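Local coordinates for 3-oxoacyl-[acyl-carrier-protein] synthase 2 (Rickettsia rickettsii, PDB 4JGA), which probably catalyses the condensation of malonyl-ACP with a growing acyl chain, the elongating step of bacterial type II fatty acid synthesis, at residues S118-I130 and V168-V182. Numbering follows the deposited sequence.
With EDO (1,2-ethanediol), chain D.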
loop_
_atom_site.group_PDB
_atom_site.type_symbol
_atom_site.label_atom_id
_atom_site.label_comp_id
_atom_site.label_asym_id
_atom_site.label_seq_id
_atom_site.Cartn_x
_atom_site.Cartn_y
_atom_site.Cartn_z
ATOM N N SER A 118 10.057 13.705 -19.476
ATOM C CA SER A 118 8.636 13.471 -19.343
ATOM C C SER A 118 8.366 12.138 -18.661
ATOM O O SER A 118 7.436 12.036 -17.888
ATOM C CB SER A 118 7.954 13.484 -20.715
ATOM O OG SER A 118 8.119 14.732 -21.358
ATOM N N ARG A 119 9.156 11.117 -18.985
ATOM C CA ARG A 119 8.995 9.782 -18.360
ATOM C C ARG A 119 9.317 9.848 -16.862
ATOM O O ARG A 119 8.590 9.321 -16.046
ATOM C CB ARG A 119 9.867 8.748 -19.050
ATOM C CG ARG A 119 9.334 8.366 -20.411
ATOM C CD ARG A 119 10.190 7.336 -21.142
ATOM N NE ARG A 119 9.430 6.853 -22.287
ATOM C CZ ARG A 119 9.684 5.733 -22.925
ATOM N NH1 ARG A 119 10.712 4.992 -22.562
ATOM N NH2 ARG A 119 8.916 5.362 -23.934
ATOM N N ASP A 120 10.360 10.601 -16.533
ATOM C CA ASP A 120 10.793 10.814 -15.148
ATOM C C ASP A 120 9.799 11.615 -14.319
ATOM O O ASP A 120 9.771 11.470 -13.095
ATOM C CB ASP A 120 12.165 11.500 -15.104
ATOM C CG ASP A 120 13.304 10.563 -15.525
ATOM O OD1 ASP A 120 13.095 9.316 -15.572
ATOM O OD2 ASP A 120 14.417 11.100 -15.767
ATOM N N ARG A 121 8.949 12.403 -14.974
ATOM C CA ARG A 121 7.909 13.187 -14.291
ATOM C C ARG A 121 6.535 12.485 -14.285
ATOM O O ARG A 121 5.508 13.061 -13.923
ATOM C CB ARG A 121 7.834 14.580 -14.947
ATOM C CG ARG A 121 9.071 15.446 -14.697
ATOM C CD ARG A 121 9.124 15.962 -13.262
ATOM N NE ARG A 121 8.017 16.887 -12.968
ATOM C CZ ARG A 121 7.746 17.385 -11.762
ATOM N NH1 ARG A 121 8.494 17.058 -10.731
ATOM N NH2 ARG A 121 6.729 18.236 -11.585
ATOM N N THR A 122 6.529 11.230 -14.704
ATOM C CA THR A 122 5.331 10.424 -14.719
ATOM C C THR A 122 5.456 9.331 -13.683
ATOM O O THR A 122 6.368 8.525 -13.738
ATOM C CB THR A 122 5.098 9.797 -16.108
ATOM O OG1 THR A 122 4.960 10.842 -17.085
ATOM C CG2 THR A 122 3.823 9.015 -16.079
ATOM N N GLY A 123 4.557 9.351 -12.702
ATOM C CA GLY A 123 4.555 8.395 -11.632
ATOM C C GLY A 123 3.273 7.572 -11.634
ATOM O O GLY A 123 2.381 7.782 -12.438
ATOM N N LEU A 124 3.203 6.644 -10.683
ATOM C CA LEU A 124 2.062 5.752 -10.519
ATOM C C LEU A 124 1.746 5.527 -9.013
ATOM O O LEU A 124 2.658 5.376 -8.184
ATOM C CB LEU A 124 2.341 4.386 -11.158
ATOM C CG LEU A 124 2.938 4.347 -12.574
ATOM C CD1 LEU A 124 4.446 4.404 -12.516
ATOM C CD2 LEU A 124 2.507 3.084 -13.309
ATOM N N ILE A 125 0.446 5.466 -8.712
ATOM C CA ILE A 125 -0.059 4.979 -7.437
ATOM C C ILE A 125 -1.242 4.075 -7.750
ATOM O O ILE A 125 -2.392 4.528 -7.932
ATOM C CB ILE A 125 -0.478 6.094 -6.464
ATOM C CG1 ILE A 125 0.694 7.052 -6.203
ATOM C CG2 ILE A 125 -0.907 5.482 -5.134
ATOM C CD1 ILE A 125 0.389 8.109 -5.148
ATOM N N LEU A 126 -0.918 2.797 -7.842
ATOM C CA LEU A 126 -1.859 1.769 -8.211
ATOM C C LEU A 126 -1.898 0.739 -7.067
ATOM O O LEU A 126 -0.867 0.287 -6.571
ATOM C CB LEU A 126 -1.499 1.114 -9.562
ATOM C CG LEU A 126 -1.550 2.005 -10.777
ATOM C CD1 LEU A 126 -0.885 1.345 -11.960
ATOM C CD2 LEU A 126 -2.998 2.337 -11.097
ATOM N N GLY A 127 -3.111 0.438 -6.609
ATOM C CA GLY A 127 -3.256 -0.423 -5.431
ATOM C C GLY A 127 -4.267 -1.534 -5.593
ATOM O O GLY A 127 -4.917 -1.680 -6.648
ATOM N N SER A 128 -4.355 -2.317 -4.521
ATOM C CA SER A 128 -5.346 -3.365 -4.332
ATOM C C SER A 128 -5.588 -3.501 -2.829
ATOM O O SER A 128 -4.727 -3.160 -2.034
ATOM C CB SER A 128 -4.837 -4.682 -4.912
ATOM O OG SER A 128 -5.855 -5.675 -4.885
ATOM N N GLY A 129 -6.763 -3.953 -2.431
ATOM C CA GLY A 129 -7.037 -4.139 -1.003
ATOM C C GLY A 129 -6.411 -5.412 -0.475
ATOM O O GLY A 129 -5.804 -5.435 0.612
ATOM N N ILE A 130 -6.590 -6.484 -1.247
ATOM C CA ILE A 130 -6.081 -7.807 -0.893
ATOM C C ILE A 130 -5.002 -8.261 -1.856
ATOM O O ILE A 130 -4.122 -8.978 -1.462
ATOM C CB ILE A 130 -7.191 -8.862 -0.866
ATOM C CG1 ILE A 130 -8.384 -8.295 -0.132
ATOM C CG2 ILE A 130 -6.712 -10.138 -0.151
ATOM C CD1 ILE A 130 -9.516 -9.291 0.052
ATOM N N VAL A 168 2.985 -1.575 -15.343
ATOM C CA VAL A 168 2.521 -0.426 -16.102
ATOM C C VAL A 168 3.725 0.472 -16.313
ATOM O O VAL A 168 3.912 0.995 -17.400
ATOM C CB VAL A 168 1.391 0.311 -15.397
ATOM C CG1 VAL A 168 0.966 1.577 -16.144
ATOM C CG2 VAL A 168 0.190 -0.617 -15.243
ATOM N N SER A 169 4.579 0.607 -15.296
ATOM C CA SER A 169 5.789 1.416 -15.434
ATOM C C SER A 169 6.670 0.878 -16.559
ATOM O O SER A 169 7.187 1.621 -17.388
ATOM C CB SER A 169 6.554 1.451 -14.092
ATOM O OG SER A 169 7.899 1.902 -14.230
ATOM N N ILE A 170 6.850 -0.428 -16.571
ATOM C CA ILE A 170 7.666 -1.061 -17.595
ATOM C C ILE A 170 7.042 -0.892 -18.979
ATOM O O ILE A 170 7.717 -0.592 -19.917
ATOM C CB ILE A 170 7.872 -2.538 -17.279
ATOM C CG1 ILE A 170 8.761 -2.655 -16.023
ATOM C CG2 ILE A 170 8.469 -3.294 -18.509
ATOM C CD1 ILE A 170 8.716 -4.038 -15.383
ATOM N N LYS A 171 5.734 -1.079 -19.073
ATOM C CA LYS A 171 5.062 -0.988 -20.325
ATOM C C LYS A 171 5.305 0.361 -20.963
ATOM O O LYS A 171 5.575 0.418 -22.163
ATOM C CB LYS A 171 3.551 -1.181 -20.143
ATOM C CG LYS A 171 2.800 -1.240 -21.474
ATOM C CD LYS A 171 1.420 -1.905 -21.344
ATOM C CE LYS A 171 0.730 -2.002 -22.706
ATOM N NZ LYS A 171 -0.621 -2.623 -22.555
ATOM N N TYR A 172 5.177 1.456 -20.195
ATOM C CA TYR A 172 5.260 2.791 -20.793
ATOM C C TYR A 172 6.561 3.549 -20.511
ATOM O O TYR A 172 6.722 4.679 -20.946
ATOM C CB TYR A 172 4.037 3.635 -20.389
ATOM C CG TYR A 172 2.770 3.037 -20.929
ATOM C CD1 TYR A 172 2.462 3.124 -22.289
ATOM C CD2 TYR A 172 1.870 2.390 -20.094
ATOM C CE1 TYR A 172 1.293 2.559 -22.796
ATOM C CE2 TYR A 172 0.697 1.846 -20.593
ATOM C CZ TYR A 172 0.419 1.913 -21.937
ATOM O OH TYR A 172 -0.748 1.369 -22.405
ATOM N N GLY A 173 7.493 2.938 -19.802
ATOM C CA GLY A 173 8.683 3.664 -19.382
ATOM C C GLY A 173 8.470 4.740 -18.292
ATOM O O GLY A 173 9.302 5.624 -18.160
ATOM N N PHE A 174 7.394 4.690 -17.515
ATOM C CA PHE A 174 7.146 5.742 -16.536
ATOM C C PHE A 174 8.077 5.548 -15.343
ATOM O O PHE A 174 8.031 4.522 -14.657
ATOM C CB PHE A 174 5.702 5.739 -16.091
ATOM C CG PHE A 174 4.707 6.005 -17.181
ATOM C CD1 PHE A 174 5.010 6.768 -18.303
ATOM C CD2 PHE A 174 3.410 5.549 -17.032
ATOM C CE1 PHE A 174 4.052 7.052 -19.282
ATOM C CE2 PHE A 174 2.452 5.791 -18.011
ATOM C CZ PHE A 174 2.771 6.550 -19.142
ATOM N N SER A 175 8.965 6.512 -15.130
ATOM C CA SER A 175 10.096 6.335 -14.217
ATOM C C SER A 175 10.075 7.271 -13.025
ATOM O O SER A 175 11.054 7.373 -12.267
ATOM C CB SER A 175 11.386 6.488 -15.018
ATOM O OG SER A 175 11.291 7.619 -15.867
ATOM N N GLY A 176 8.958 7.972 -12.859
ATOM C CA GLY A 176 8.695 8.742 -11.643
ATOM C C GLY A 176 8.361 7.843 -10.447
ATOM O O GLY A 176 8.643 6.641 -10.473
ATOM N N PRO A 177 7.790 8.432 -9.369
ATOM C CA PRO A 177 7.423 7.645 -8.208
ATOM C C PRO A 177 6.616 6.398 -8.578
ATOM O O PRO A 177 5.673 6.490 -9.349
ATOM C CB PRO A 177 6.578 8.600 -7.362
ATOM C CG PRO A 177 6.959 9.952 -7.803
ATOM C CD PRO A 177 7.381 9.841 -9.247
ATOM N N ASN A 178 7.037 5.262 -8.035
ATOM C CA ASN A 178 6.456 3.963 -8.359
ATOM C C ASN A 178 5.910 3.379 -7.069
ATOM O O ASN A 178 6.653 2.741 -6.309
ATOM C CB ASN A 178 7.535 3.046 -8.928
ATOM C CG ASN A 178 6.983 1.978 -9.842
ATOM O OD1 ASN A 178 6.960 2.172 -11.071
ATOM N ND2 ASN A 178 6.478 0.839 -9.255
ATOM N N GLN A 179 4.645 3.695 -6.786
ATOM C CA GLN A 179 4.084 3.523 -5.452
ATOM C C GLN A 179 2.677 2.945 -5.526
ATOM O O GLN A 179 2.157 2.660 -6.618
ATOM C CB GLN A 179 4.147 4.852 -4.660
ATOM C CG GLN A 179 5.583 5.382 -4.463
ATOM C CD GLN A 179 5.693 6.702 -3.684
ATOM O OE1 GLN A 179 6.557 7.527 -3.961
ATOM N NE2 GLN A 179 4.851 6.888 -2.703
ATOM N N THR A 180 2.084 2.736 -4.358
ATOM C CA THR A 180 0.759 2.125 -4.211
ATOM C C THR A 180 0.025 2.790 -3.053
ATOM O O THR A 180 0.615 3.559 -2.272
ATOM C CB THR A 180 0.838 0.604 -3.876
ATOM O OG1 THR A 180 1.287 0.377 -2.539
ATOM C CG2 THR A 180 1.767 -0.139 -4.849
ATOM N N ALA A 181 -1.250 2.482 -2.952
ATOM C CA ALA A 181 -2.038 2.709 -1.732
ATOM C C ALA A 181 -2.731 1.375 -1.486
ATOM O O ALA A 181 -3.108 0.690 -2.457
ATOM C CB ALA A 181 -3.082 3.805 -1.941
ATOM N N VAL A 182 -2.840 0.986 -0.220
ATOM C CA VAL A 182 -3.457 -0.251 0.179
ATOM C C VAL A 182 -4.241 0.044 1.443
ATOM O O VAL A 182 -3.703 0.089 2.541
ATOM C CB VAL A 182 -2.412 -1.378 0.369
ATOM C CG1 VAL A 182 -3.068 -2.667 0.798
ATOM C CG2 VAL A 182 -1.627 -1.636 -0.944
HETATM C C1 EDO D . -0.695 -8.759 0.140
HETATM O O1 EDO D . 0.359 -9.581 -0.424
HETATM C C2 EDO D . -1.903 -9.636 0.239
HETATM O O2 EDO D . -2.922 -9.084 1.039
#
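T122 lays its methyl on the F174 ring: CG2 sits 3.4 Å from the ring centroid, 18° off the normal, a CH-pi contact, while Y172 CB covers the opposite face. With CG2 anti to the backbone N, OG1 is turned back to the helix end, where it bonds S118 O and W111. Two residues on, L124 splits its two methyls: CD2 packs on V168 CG1 (3.6 Å) and CD1 on F174 CB, so T122, F174, L124 and V168 form the tight, buried part of the contact. On the other face of the sheet I125 CG2 lies 4.2 Å from A181 CB, and I125 also touches A191 and M198 of helix 187-200. The backbones run parallel: L124 N bonds P177 O at 2.8 Å, nearly straight on to the carbonyl, Q179 N returns to L124 O at 3.0 Å, and L126 N reaches Q179 O only weakly. Past this point no N-H...O bond joins the two chains, which run on side by side. G176 N to T122 O (2.8 Å) joins the turn to the strand. Against the buried core stands the partly exposed side of R119, D120 and G173. Here Y172 O and G173 CA lie over one face of the R119 guanidinium, offset toward its rim, while NE bonds P113. S175 OG points at D120 OD1 2.5 Å away, too short for its exact length to be trusted; D120 OD2 forms a salt bridge with R300 of the second subunit. That subunit also bonds Q179 OE1 through its S285 and T180 OG1 through its V182. Strand 178-179, outermost in its chain's sheet beside 122-127, thus lies at the dimer interface, an arrangement characteristic of the thiolase fold in beta-ketoacyl synthases.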